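Local atomic coordinates of pngf-ii (Elizabethkingia meningoseptica, PDB entry 4R4X), a protein that probably cleaves asparagine-linked glycans from glycoproteins, as a bacterial peptide:N-glycosidase related to PNGase F. Residues Glu37-Lys42 with Phe48-Ile53. Numbering follows the deposited sequence.
With ZN (zinc ion), chain B.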
loop_
_atom_site.group_PDB
_atom_site.type_symbol
_atom_site.label_atom_id
_atom_site.label_comp_id
_atom_site.label_asym_id
_atom_site.label_seq_id
_atom_site.Cartn_x
_atom_site.Cartn_y
_atom_site.Cartn_z
ATOM N N GLU A 37 -18.340 -11.950 -25.130
ATOM C CA GLU A 37 -19.003 -10.889 -25.925
ATOM C C GLU A 37 -18.336 -9.521 -25.816
ATOM O O GLU A 37 -18.024 -8.874 -26.834
ATOM C CB GLU A 37 -20.497 -10.789 -25.545
ATOM C CG GLU A 37 -21.357 -11.662 -26.447
ATOM C CD GLU A 37 -22.818 -11.766 -26.025
ATOM O OE1 GLU A 37 -23.221 -11.122 -25.023
ATOM O OE2 GLU A 37 -23.548 -12.514 -26.715
ATOM N N LYS A 38 -18.094 -9.090 -24.587
ATOM C CA LYS A 38 -17.509 -7.773 -24.362
ATOM C C LYS A 38 -16.119 -7.653 -24.953
ATOM O O LYS A 38 -15.772 -6.624 -25.499
ATOM C CB LYS A 38 -17.472 -7.441 -22.885
ATOM C CG LYS A 38 -18.793 -6.947 -22.330
ATOM C CD LYS A 38 -18.735 -6.945 -20.808
ATOM C CE LYS A 38 -19.547 -5.827 -20.179
ATOM N NZ LYS A 38 -18.838 -5.322 -18.970
ATOM N N ILE A 39 -15.327 -8.718 -24.867
ATOM C CA ILE A 39 -14.030 -8.722 -25.508
ATOM C C ILE A 39 -14.170 -8.726 -27.037
ATOM O O ILE A 39 -13.461 -8.002 -27.737
ATOM C CB ILE A 39 -13.191 -9.927 -25.069
ATOM C CG1 ILE A 39 -12.871 -9.829 -23.576
ATOM C CG2 ILE A 39 -11.922 -10.014 -25.910
ATOM C CD1 ILE A 39 -12.191 -11.062 -22.978
ATOM N N LYS A 40 -15.041 -9.572 -27.562
ATOM C CA LYS A 40 -15.249 -9.624 -29.007
ATOM C C LYS A 40 -15.637 -8.227 -29.527
ATOM O O LYS A 40 -15.108 -7.750 -30.535
ATOM C CB LYS A 40 -16.356 -10.616 -29.352
ATOM C CG LYS A 40 -16.514 -10.891 -30.839
ATOM C CD LYS A 40 -17.576 -11.954 -31.100
ATOM C CE LYS A 40 -18.025 -11.939 -32.565
ATOM N NZ LYS A 40 -19.287 -12.696 -32.753
ATOM N N ASN A 41 -16.546 -7.589 -28.808
ATOM C CA ASN A 41 -17.064 -6.272 -29.182
ATOM C C ASN A 41 -16.158 -5.086 -28.832
ATOM O O ASN A 41 -16.523 -3.946 -29.105
ATOM C CB ASN A 41 -18.440 -6.086 -28.553
ATOM C CG ASN A 41 -19.460 -7.081 -29.085
ATOM O OD1 ASN A 41 -19.343 -7.574 -30.199
ATOM N ND2 ASN A 41 -20.465 -7.366 -28.290
ATOM N N LYS A 42 -14.993 -5.361 -28.233
ATOM C CA LYS A 42 -14.045 -4.328 -27.794
ATOM C C LYS A 42 -14.641 -3.360 -26.767
ATOM O O LYS A 42 -14.358 -2.159 -26.796
ATOM C CB LYS A 42 -13.456 -3.598 -29.000
ATOM C CG LYS A 42 -12.695 -4.560 -29.903
ATOM C CD LYS A 42 -12.870 -4.259 -31.378
ATOM C CE LYS A 42 -12.397 -5.434 -32.224
ATOM N NZ LYS A 42 -11.030 -5.899 -31.847
ATOM N N PHE A 48 -8.113 -7.769 -19.145
ATOM C CA PHE A 48 -8.944 -8.891 -19.525
ATOM C C PHE A 48 -8.090 -9.964 -20.196
ATOM O O PHE A 48 -6.975 -9.683 -20.628
ATOM C CB PHE A 48 -10.145 -8.463 -20.388
ATOM C CG PHE A 48 -9.790 -7.889 -21.732
ATOM C CD1 PHE A 48 -9.509 -8.703 -22.798
ATOM C CD2 PHE A 48 -9.808 -6.516 -21.936
ATOM C CE1 PHE A 48 -9.209 -8.173 -24.044
ATOM C CE2 PHE A 48 -9.496 -5.977 -23.172
ATOM C CZ PHE A 48 -9.221 -6.814 -24.237
ATOM N N GLU A 49 -8.606 -11.185 -20.228
ATOM C CA GLU A 49 -7.858 -12.321 -20.764
ATOM C C GLU A 49 -8.582 -13.083 -21.847
ATOM O O GLU A 49 -9.815 -13.181 -21.870
ATOM C CB GLU A 49 -7.499 -13.298 -19.663
ATOM C CG GLU A 49 -6.465 -12.782 -18.680
ATOM C CD GLU A 49 -6.243 -13.793 -17.584
ATOM O OE1 GLU A 49 -5.386 -14.694 -17.779
ATOM O OE2 GLU A 49 -6.952 -13.686 -16.558
ATOM N N VAL A 50 -7.775 -13.657 -22.722
ATOM C CA VAL A 50 -8.238 -14.557 -23.761
ATOM C C VAL A 50 -7.361 -15.810 -23.732
ATOM O O VAL A 50 -6.188 -15.746 -23.360
ATOM C CB VAL A 50 -8.118 -13.795 -25.116
ATOM C CG1 VAL A 50 -7.835 -14.703 -26.278
ATOM C CG2 VAL A 50 -9.347 -12.929 -25.345
ATOM N N ASN A 51 -7.919 -16.948 -24.143
ATOM C CA ASN A 51 -7.144 -18.172 -24.251
ATOM C C ASN A 51 -7.148 -18.682 -25.712
ATOM O O ASN A 51 -8.126 -18.533 -26.424
ATOM C CB ASN A 51 -7.752 -19.168 -23.265
ATOM C CG ASN A 51 -7.044 -20.495 -23.252
ATOM O OD1 ASN A 51 -6.138 -20.718 -22.441
ATOM N ND2 ASN A 51 -7.464 -21.397 -24.119
ATOM N N GLU A 52 -6.038 -19.251 -26.170
ATOM C CA GLU A 52 -5.988 -19.883 -27.483
ATOM C C GLU A 52 -5.239 -21.190 -27.376
ATOM O O GLU A 52 -4.226 -21.277 -26.679
ATOM C CB GLU A 52 -5.304 -19.002 -28.520
ATOM C CG GLU A 52 -6.052 -17.715 -28.827
ATOM C CD GLU A 52 -5.572 -17.021 -30.097
ATOM O OE1 GLU A 52 -4.452 -17.314 -30.563
ATOM O OE2 GLU A 52 -6.320 -16.175 -30.639
ATOM N N ILE A 53 -5.748 -22.204 -28.063
ATOM C CA ILE A 53 -5.156 -23.524 -28.057
ATOM C C ILE A 53 -4.759 -23.863 -29.468
ATOM O O ILE A 53 -5.575 -23.742 -30.364
ATOM C CB ILE A 53 -6.154 -24.588 -27.575
ATOM C CG1 ILE A 53 -6.578 -24.259 -26.147
ATOM C CG2 ILE A 53 -5.530 -25.975 -27.693
ATOM C CD1 ILE A 53 -7.479 -25.275 -25.485
HETATM ZN ZN ZN B . -4.964 -16.740 -32.682
#
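I39 alone carries the helix side of this contact: no hydrogen bond joins the two segments, and CG1, CG2 and CD1 of this one side chain all meet the strand. Its CG1 is anti to the carbonyl carbon (chi1 -65°), and the chain of I39 runs on extended beyond it (chi2 173°). I39 CD1 thereby sits 3.4 Å from E49 O and also touches F48 CD1 (3.6 Å). I39 CD1 comes to the F48 ring obliquely, and I39 CG2 lies 3.8 Å from F48 CE1. The same methyl, I39 CG2, also meets V50 CG2 at 3.9 Å, so the isoleucine side chain lies against both F48 and V50, two residues apart on one face of the strand. E49 CB points away from the helix, and its carboxylate accepts hydrogen bonds from Q62 and Y176 instead. Farther along, E52 grips the zinc ion with both oxygens, OE1 at 2.2 Å and OE2 at 2.5 Å, and D159 binds the same metal. The short helix 37-40, closed at K42 by a Schellman motif, thus packs through I39 against strand 48-54 and also touches L162 of helix 160-163, while that strand runs antiparallel between strands 31-36 and 59-65 in the N-terminal domain.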